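Local coordinates for EDD domain protein, DegV family (Ruminococcus gnavus, PDB 3JR7) that is of unknown exact function but probably binds lipids, like other members of the DegV family, at residues Pro207-Gly210 with Thr216-Gln219; Glu221-Arg224 with Lys228-Val231; Asn189-Gly194 with Thr286-Asp291. All blocks are in the same frame, centred on the assembly; numbering follows the deposited sequence.

Contact 1: residues Pro207-Gly210 with Thr216-Gln219; sequences PIMG and TICQ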
loop_
_atom_site.group_PDB
_atom_site.type_symbol
_atom_site.label_atom_id
_atom_site.label_comp_id
_atom_site.label_asym_id
_atom_site.label_seq_id
_atom_site.Cartn_x
_atom_site.Cartn_y
_atom_site.Cartn_z
ATOM N N PRO A 207 16.522 -1.848 -10.939
ATOM C CA PRO A 207 16.581 -2.290 -9.558
ATOM C C PRO A 207 15.342 -3.083 -9.122
ATOM O O PRO A 207 14.215 -2.720 -9.467
ATOM C CB PRO A 207 16.659 -0.982 -8.759
ATOM C CG PRO A 207 17.073 0.047 -9.715
ATOM C CD PRO A 207 16.566 -0.379 -11.050
ATOM N N ILE A 208 15.556 -4.145 -8.369
ATOM C CA ILE A 208 14.485 -4.794 -7.670
ATOM C C ILE A 208 14.505 -4.181 -6.266
ATOM O O ILE A 208 15.506 -4.285 -5.541
ATOM C CB ILE A 208 14.648 -6.302 -7.549
ATOM C CG1 ILE A 208 14.531 -7.010 -8.926
ATOM C CG2 ILE A 208 13.550 -6.842 -6.606
ATOM C CD1 ILE A 208 15.710 -6.747 -9.873
HETATM N N MSE A 209 13.430 -3.499 -5.901
HETATM C CA MSE A 209 13.413 -2.774 -4.634
HETATM C C MSE A 209 12.500 -3.530 -3.677
HETATM O O MSE A 209 11.734 -4.393 -4.082
HETATM C CB MSE A 209 12.883 -1.364 -4.794
HETATM C CG MSE A 209 13.526 -0.540 -5.865
HETATM SE SE MSE A 209 15.329 -0.059 -5.373
HETATM C CE MSE A 209 15.022 1.057 -3.884
ATOM N N GLY A 210 12.575 -3.163 -2.402
ATOM C CA GLY A 210 11.757 -3.775 -1.389
ATOM C C GLY A 210 11.684 -2.980 -0.083
ATOM O O GLY A 210 12.415 -2.005 0.116
ATOM N N THR A 216 11.239 1.212 5.509
ATOM C CA THR A 216 11.973 2.019 4.557
ATOM C C THR A 216 12.139 1.187 3.260
ATOM O O THR A 216 11.816 -0.005 3.221
ATOM C CB THR A 216 13.370 2.494 5.074
ATOM O OG1 THR A 216 14.158 1.358 5.403
ATOM C CG2 THR A 216 13.254 3.455 6.306
ATOM N N ILE A 217 12.663 1.822 2.211
ATOM C CA ILE A 217 12.909 1.151 0.953
ATOM C C ILE A 217 14.385 0.793 0.834
ATOM O O ILE A 217 15.249 1.599 1.172
ATOM C CB ILE A 217 12.484 2.056 -0.228
ATOM C CG1 ILE A 217 10.968 2.353 -0.114
ATOM C CG2 ILE A 217 12.845 1.385 -1.596
ATOM C CD1 ILE A 217 10.425 3.413 -1.049
ATOM N N CYS A 218 14.676 -0.395 0.346
ATOM C CA CYS A 218 16.071 -0.771 0.022
ATOM C C CYS A 218 16.124 -1.427 -1.377
ATOM O O CYS A 218 15.107 -1.789 -1.963
ATOM C CB CYS A 218 16.643 -1.735 1.059
ATOM S SG CYS A 218 15.778 -3.387 1.151
ATOM N N GLN A 219 17.332 -1.552 -1.895
ATOM C CA GLN A 219 17.560 -2.322 -3.107
ATOM C C GLN A 219 17.920 -3.774 -2.752
ATOM O O GLN A 219 18.814 -4.039 -1.954
ATOM C CB GLN A 219 18.648 -1.659 -3.915
ATOM C CG GLN A 219 18.849 -2.362 -5.236
ATOM C CD GLN A 219 19.686 -1.585 -6.191
ATOM O OE1 GLN A 219 20.442 -2.167 -6.933
ATOM N NE2 GLN A 219 19.553 -0.293 -6.194
#
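Gly210 and Cys218 form an antiparallel hydrogen-bonded pair in which each residue gives its N-H to the carbonyl oxygen of the other. Cys218 N reaches Gly210 O at 2.8 Å in a nearly straight bond, with an N-H...O angle of 168°. The return bond, Gly210 N to Cys218 O at 2.9 Å, is more bent at 149°. Cys218 SG lies on this face, 3.8 Å from Gly210 O; Gly210 has no side chain there.

The other face is closely packed. Here Met209, a selenomethionine, and Gln219 make the neighbouring non-hydrogen-bonded pair. Met209 bends at chi2 and chi3 so that its chain curls back over the partner strand: SE comes to 3.9 Å from Gln219 CA. The side chains of Met209 and Ile217 cross at about a right angle, although the exact position of the terminal methyl is doubtful. Phe178 of strand 176-179 and Leu192 add to this apolar cluster.

The contact is slacker toward Pro207. Here Gln219, its CG anti to the backbone N (chi1 -176°), stretches out along the partly exposed side of the hairpin and passes its amide beside the proline ring, with NE2 at 3.9 Å from Pro207 CB. At the opposite end Thr216 is tied back to Thr212 by a hydroxyl-hydroxyl hydrogen bond across the turn. Together the two segments are the turn-proximal part of the β hairpin made by strands 205-211 and 217-224, which borders a pocket where a polyether, probably from the crystallisation liquor, is bound beside Ile217.

Contact 2: residues Glu221-Arg224 with Lys228-Val231; sequences EKAR and KALV
Ala223 and Arg224 carry the contact of this strand end with the first turns of the following helix, but the segment starts with a local bond. At Glu221 the carboxylate curls over to the next residue, and OE2 accepts the Lys222 N-H at 3.0 Å through its anti lone pair. Lys232 approaches the same place, hydrogen-bonded through NZ to Lys222 O, with a long, weak ion pair to Glu221.

Ala223 comes next and points at the helix. Its methyl group fits against the backbone, with CB 3.6 Å from Ala229 N, and has the Lys228 and Ala229 CB atoms near it at 3.9 and 4.1 Å. With small methyl side chains on Ala223 and Ala229, the backbones approach to 5.0 Å between the CA atoms of these two residues.

At Arg224 the contact turns polar. A water accepts the Lys228 N-H at 2.9 Å and donates to Arg224 O at 2.8 Å, linking the last strand carbonyl to an amide of the helix's first turn. The Lys228 side chain passes this carbonyl and then leads away from the strand.

Strand 217-224 is one of the two outermost strands of its sheet within this chain, next to 205-211, whose Lys206 and Ile208 also touch Ala229; Leu230 packs on helix 257-270.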
loop_
_atom_site.group_PDB
_atom_site.type_symbol
_atom_site.label_atom_id
_atom_site.label_comp_id
_atom_site.label_asym_id
_atom_site.label_seq_id
_atom_site.Cartn_x
_atom_site.Cartn_y
_atom_site.Cartn_z
ATOM N N GLU A 221 18.158 -6.243 -5.401
ATOM C CA GLU A 221 18.825 -6.846 -6.579
ATOM C C GLU A 221 18.743 -5.872 -7.734
ATOM O O GLU A 221 18.202 -4.777 -7.603
ATOM C CB GLU A 221 18.150 -8.168 -6.985
ATOM C CG GLU A 221 18.867 -9.404 -6.549
ATOM C CD GLU A 221 20.163 -9.675 -7.337
ATOM O OE1 GLU A 221 20.750 -10.732 -7.084
ATOM O OE2 GLU A 221 20.571 -8.884 -8.225
ATOM N N LYS A 222 19.231 -6.316 -8.886
ATOM C CA LYS A 222 19.115 -5.574 -10.105
ATOM C C LYS A 222 19.358 -6.507 -11.269
ATOM O O LYS A 222 19.933 -7.573 -11.113
ATOM C CB LYS A 222 20.146 -4.441 -10.169
ATOM C CG LYS A 222 21.581 -4.961 -10.224
ATOM C CD LYS A 222 22.549 -3.808 -10.286
ATOM C CE LYS A 222 23.981 -4.340 -10.414
ATOM N NZ LYS A 222 24.904 -3.160 -10.204
ATOM N N ALA A 223 18.905 -6.077 -12.428
ATOM C CA ALA A 223 19.022 -6.849 -13.647
ATOM C C ALA A 223 18.929 -5.916 -14.838
ATOM O O ALA A 223 18.271 -4.860 -14.765
ATOM C CB ALA A 223 17.913 -7.892 -13.726
ATOM N N ARG A 224 19.490 -6.347 -15.968
ATOM C CA ARG A 224 19.325 -5.622 -17.222
ATOM C C ARG A 224 18.037 -5.975 -17.903
ATOM O O ARG A 224 17.823 -7.091 -18.303
ATOM C CB ARG A 224 20.498 -5.886 -18.161
ATOM C CG ARG A 224 21.778 -5.380 -17.611
ATOM C CD ARG A 224 22.832 -5.335 -18.694
ATOM N NE ARG A 224 24.067 -4.817 -18.143
ATOM C CZ ARG A 224 25.212 -4.733 -18.819
ATOM N NH1 ARG A 224 25.305 -5.126 -20.082
ATOM N NH2 ARG A 224 26.277 -4.257 -18.214
ATOM N N LYS A 228 14.307 -9.890 -17.163
ATOM C CA LYS A 228 15.184 -10.495 -16.164
ATOM C C LYS A 228 14.881 -9.950 -14.738
ATOM O O LYS A 228 14.965 -10.694 -13.758
ATOM C CB LYS A 228 16.638 -10.305 -16.521
ATOM C CG LYS A 228 17.091 -11.255 -17.612
ATOM C CD LYS A 228 18.559 -10.983 -18.014
ATOM C CE LYS A 228 19.024 -11.919 -19.146
ATOM N NZ LYS A 228 20.456 -12.331 -18.828
ATOM N N ALA A 229 14.530 -8.675 -14.626
ATOM C CA ALA A 229 14.232 -8.091 -13.304
ATOM C C ALA A 229 12.993 -8.760 -12.681
ATOM O O ALA A 229 12.945 -9.007 -11.476
ATOM C CB ALA A 229 14.053 -6.565 -13.399
ATOM N N LEU A 230 11.997 -9.095 -13.490
ATOM C CA LEU A 230 10.802 -9.719 -12.918
ATOM C C LEU A 230 11.109 -11.118 -12.372
ATOM O O LEU A 230 10.602 -11.510 -11.303
ATOM C CB LEU A 230 9.633 -9.696 -13.886
ATOM C CG LEU A 230 9.156 -8.303 -14.248
ATOM C CD1 LEU A 230 8.061 -8.506 -15.279
ATOM C CD2 LEU A 230 8.630 -7.427 -13.044
ATOM N N VAL A 231 11.975 -11.846 -13.065
ATOM C CA VAL A 231 12.439 -13.146 -12.577
ATOM C C VAL A 231 13.207 -12.977 -11.275
ATOM O O VAL A 231 12.974 -13.714 -10.336
ATOM C CB VAL A 231 13.349 -13.861 -13.638
ATOM C CG1 VAL A 231 14.032 -15.113 -13.072
ATOM C CG2 VAL A 231 12.516 -14.179 -14.920
HETATM O O HOH W 1 15.659 -8.605 -19.336
#

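Contact 3: residues Asn189-Gly194 with Thr286-Asp291; sequences NGRLTG and TVYAND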
loop_
_atom_site.group_PDB
_atom_site.type_symbol
_atom_site.label_atom_id
_atom_site.label_comp_id
_atom_site.label_asym_id
_atom_site.label_seq_id
_atom_site.Cartn_x
_atom_site.Cartn_y
_atom_site.Cartn_z
ATOM N N ASN A 189 11.260 12.970 -4.307
ATOM C CA ASN A 189 10.481 13.311 -3.091
ATOM C C ASN A 189 11.081 12.758 -1.787
ATOM O O ASN A 189 10.442 12.809 -0.734
ATOM C CB ASN A 189 9.001 12.909 -3.255
ATOM C CG ASN A 189 8.286 13.742 -4.286
ATOM O OD1 ASN A 189 8.912 14.440 -5.057
ATOM N ND2 ASN A 189 6.986 13.659 -4.327
ATOM N N GLY A 190 12.310 12.248 -1.842
ATOM C CA GLY A 190 13.082 11.949 -0.622
ATOM C C GLY A 190 12.724 10.612 0.024
ATOM O O GLY A 190 12.978 10.399 1.217
ATOM N N ARG A 191 12.142 9.706 -0.758
ATOM C CA ARG A 191 11.749 8.368 -0.270
ATOM C C ARG A 191 12.778 7.258 -0.507
ATOM O O ARG A 191 12.535 6.118 -0.176
ATOM C CB ARG A 191 10.412 7.971 -0.907
ATOM C CG ARG A 191 9.206 8.466 -0.137
ATOM C CD ARG A 191 9.060 9.959 -0.044
ATOM N NE ARG A 191 7.922 10.311 0.783
ATOM C CZ ARG A 191 7.390 11.522 0.871
ATOM N NH1 ARG A 191 7.839 12.539 0.123
ATOM N NH2 ARG A 191 6.376 11.719 1.694
ATOM N N LEU A 192 13.927 7.592 -1.076
ATOM C CA LEU A 192 14.934 6.585 -1.422
ATOM C C LEU A 192 16.261 6.914 -0.733
ATOM O O LEU A 192 17.336 6.561 -1.207
ATOM C CB LEU A 192 15.128 6.518 -2.945
ATOM C CG LEU A 192 13.980 6.047 -3.819
ATOM C CD1 LEU A 192 14.504 5.798 -5.248
ATOM C CD2 LEU A 192 13.396 4.736 -3.225
ATOM N N THR A 193 16.186 7.600 0.398
ATOM C CA THR A 193 17.414 8.140 0.954
ATOM C C THR A 193 18.329 7.017 1.466
ATOM O O THR A 193 17.894 5.952 1.876
ATOM C CB THR A 193 17.167 9.207 2.016
ATOM O OG1 THR A 193 16.412 8.655 3.085
ATOM C CG2 THR A 193 16.416 10.385 1.415
ATOM N N GLY A 194 19.625 7.258 1.379
ATOM C CA GLY A 194 20.585 6.227 1.679
ATOM C C GLY A 194 20.961 5.466 0.426
ATOM O O GLY A 194 22.150 5.409 0.091
ATOM N N THR A 286 0.057 5.146 -8.166
ATOM C CA THR A 286 0.396 5.578 -9.519
ATOM C C THR A 286 1.448 6.673 -9.525
ATOM O O THR A 286 2.439 6.580 -10.268
ATOM C CB THR A 286 -0.849 6.037 -10.238
ATOM O OG1 THR A 286 -1.691 4.884 -10.444
ATOM C CG2 THR A 286 -0.500 6.744 -11.535
ATOM N N VAL A 287 1.281 7.683 -8.671
ATOM C CA VAL A 287 2.237 8.775 -8.631
ATOM C C VAL A 287 3.668 8.298 -8.351
ATOM O O VAL A 287 4.623 8.753 -8.991
ATOM C CB VAL A 287 1.816 9.833 -7.598
ATOM C CG1 VAL A 287 2.946 10.825 -7.330
ATOM C CG2 VAL A 287 0.512 10.581 -8.070
ATOM N N TYR A 288 3.834 7.393 -7.389
ATOM C CA TYR A 288 5.168 6.913 -7.008
ATOM C C TYR A 288 5.645 5.697 -7.810
ATOM O O TYR A 288 6.853 5.535 -8.017
ATOM C CB TYR A 288 5.233 6.689 -5.485
ATOM C CG TYR A 288 5.221 8.023 -4.754
ATOM C CD1 TYR A 288 6.376 8.807 -4.686
ATOM C CD2 TYR A 288 4.069 8.558 -4.248
ATOM C CE1 TYR A 288 6.397 10.004 -4.050
ATOM C CE2 TYR A 288 4.065 9.831 -3.597
ATOM C CZ TYR A 288 5.233 10.536 -3.515
ATOM O OH TYR A 288 5.299 11.790 -2.926
ATOM N N ALA A 289 4.737 4.853 -8.282
ATOM C CA ALA A 289 5.160 3.673 -9.061
ATOM C C ALA A 289 5.465 4.030 -10.514
ATOM O O ALA A 289 6.351 3.440 -11.165
ATOM C CB ALA A 289 4.097 2.577 -8.991
ATOM N N ASN A 290 4.660 4.932 -11.035
ATOM C CA ASN A 290 4.736 5.416 -12.403
ATOM C C ASN A 290 4.320 4.355 -13.403
ATOM O O ASN A 290 4.146 3.148 -13.074
ATOM C CB ASN A 290 6.131 6.001 -12.734
ATOM C CG ASN A 290 6.331 7.386 -12.157
ATOM O OD1 ASN A 290 7.300 7.647 -11.415
ATOM N ND2 ASN A 290 5.442 8.299 -12.519
ATOM N N ASP A 291 4.085 4.836 -14.625
ATOM C CA ASP A 291 3.622 3.980 -15.713
ATOM C C ASP A 291 4.549 2.771 -15.794
ATOM O O ASP A 291 5.763 2.934 -15.815
ATOM C CB ASP A 291 3.741 4.769 -17.031
ATOM C CG ASP A 291 3.075 4.079 -18.210
ATOM O OD1 ASP A 291 2.335 3.069 -18.061
ATOM O OD2 ASP A 291 3.255 4.648 -19.293
#
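A single hydrogen bond, from Asn189 ND2 to Tyr288 OH, joins these two segments, which lie far apart in sequence, and the rest of the contact lies at the hydroxyl and the neighbouring part of the ring. The bond is 2.9 Å long with an N-H...O angle of 162°, and the phenol oxygen lies close to the plane of the amide. Amide and ring planes stand 77° apart, so the two groups cross nearly at right angles rather than stacking. Asn189 CB meets the rim of the ring, in its plane, at 4.0 Å from Tyr288 CE1.

The amide has little freedom to turn. Its ND2 also donates to Ala78 O, while OD1 is hydrogen-bonded to Lys79 NZ. The phenol oxygen has a second partner in Thr80 OG1, so both polar groups are tied to residues 78-80 as well as to each other.

Arg191 turns one face of its guanidinium to Tyr288 OH, which is 4.0 Å from NH1 and not bonded to it. A bend at chi2 (63°) turns the arginine chain back toward the residue two places earlier, and NH1 donates to Asn189 O at 2.8 Å with the acceptor tilted from the guanidinium plane. Leu108 O takes the NE hydrogen, giving the group another fixed point. Arg191 and Tyr288 both belong to the pocket holding the polyether.

A Schellman motif ends helix 184-188: Gly190, with positive phi, is its C-prime residue, Arg191 N bonding to Leu186 O and Gly190 N to Arg187 O. From helix 283-289 Tyr288 reaches across to this end and touches Leu186, while strand 79-81 and the loop before it supply further polar partners for Asn189 and Tyr288.

Overall arrangement
Contacts 1 and 2 share strand 217-224 and follow one another along the chain: the first pairs it with strand 205-211, the second packs its end against helix 226-240. Ile208 spans them, its N probably bonding Glu221 O and its side chain packing on Ala229 O and Lys222. Contact 3 brackets both in sequence and joins a loop to helix 283-289; it meets contact 1 through Ile217, which touches Arg191 and Leu192, but stays about 11 Å from contact 2 at the nearest atoms. Contacts 1 and 2 are partly buried, the first held by backbone bonds and apolar packing, the second by methyl packing and a water bridge; contact 3, a surface contact, relies on side-chain polar bonds.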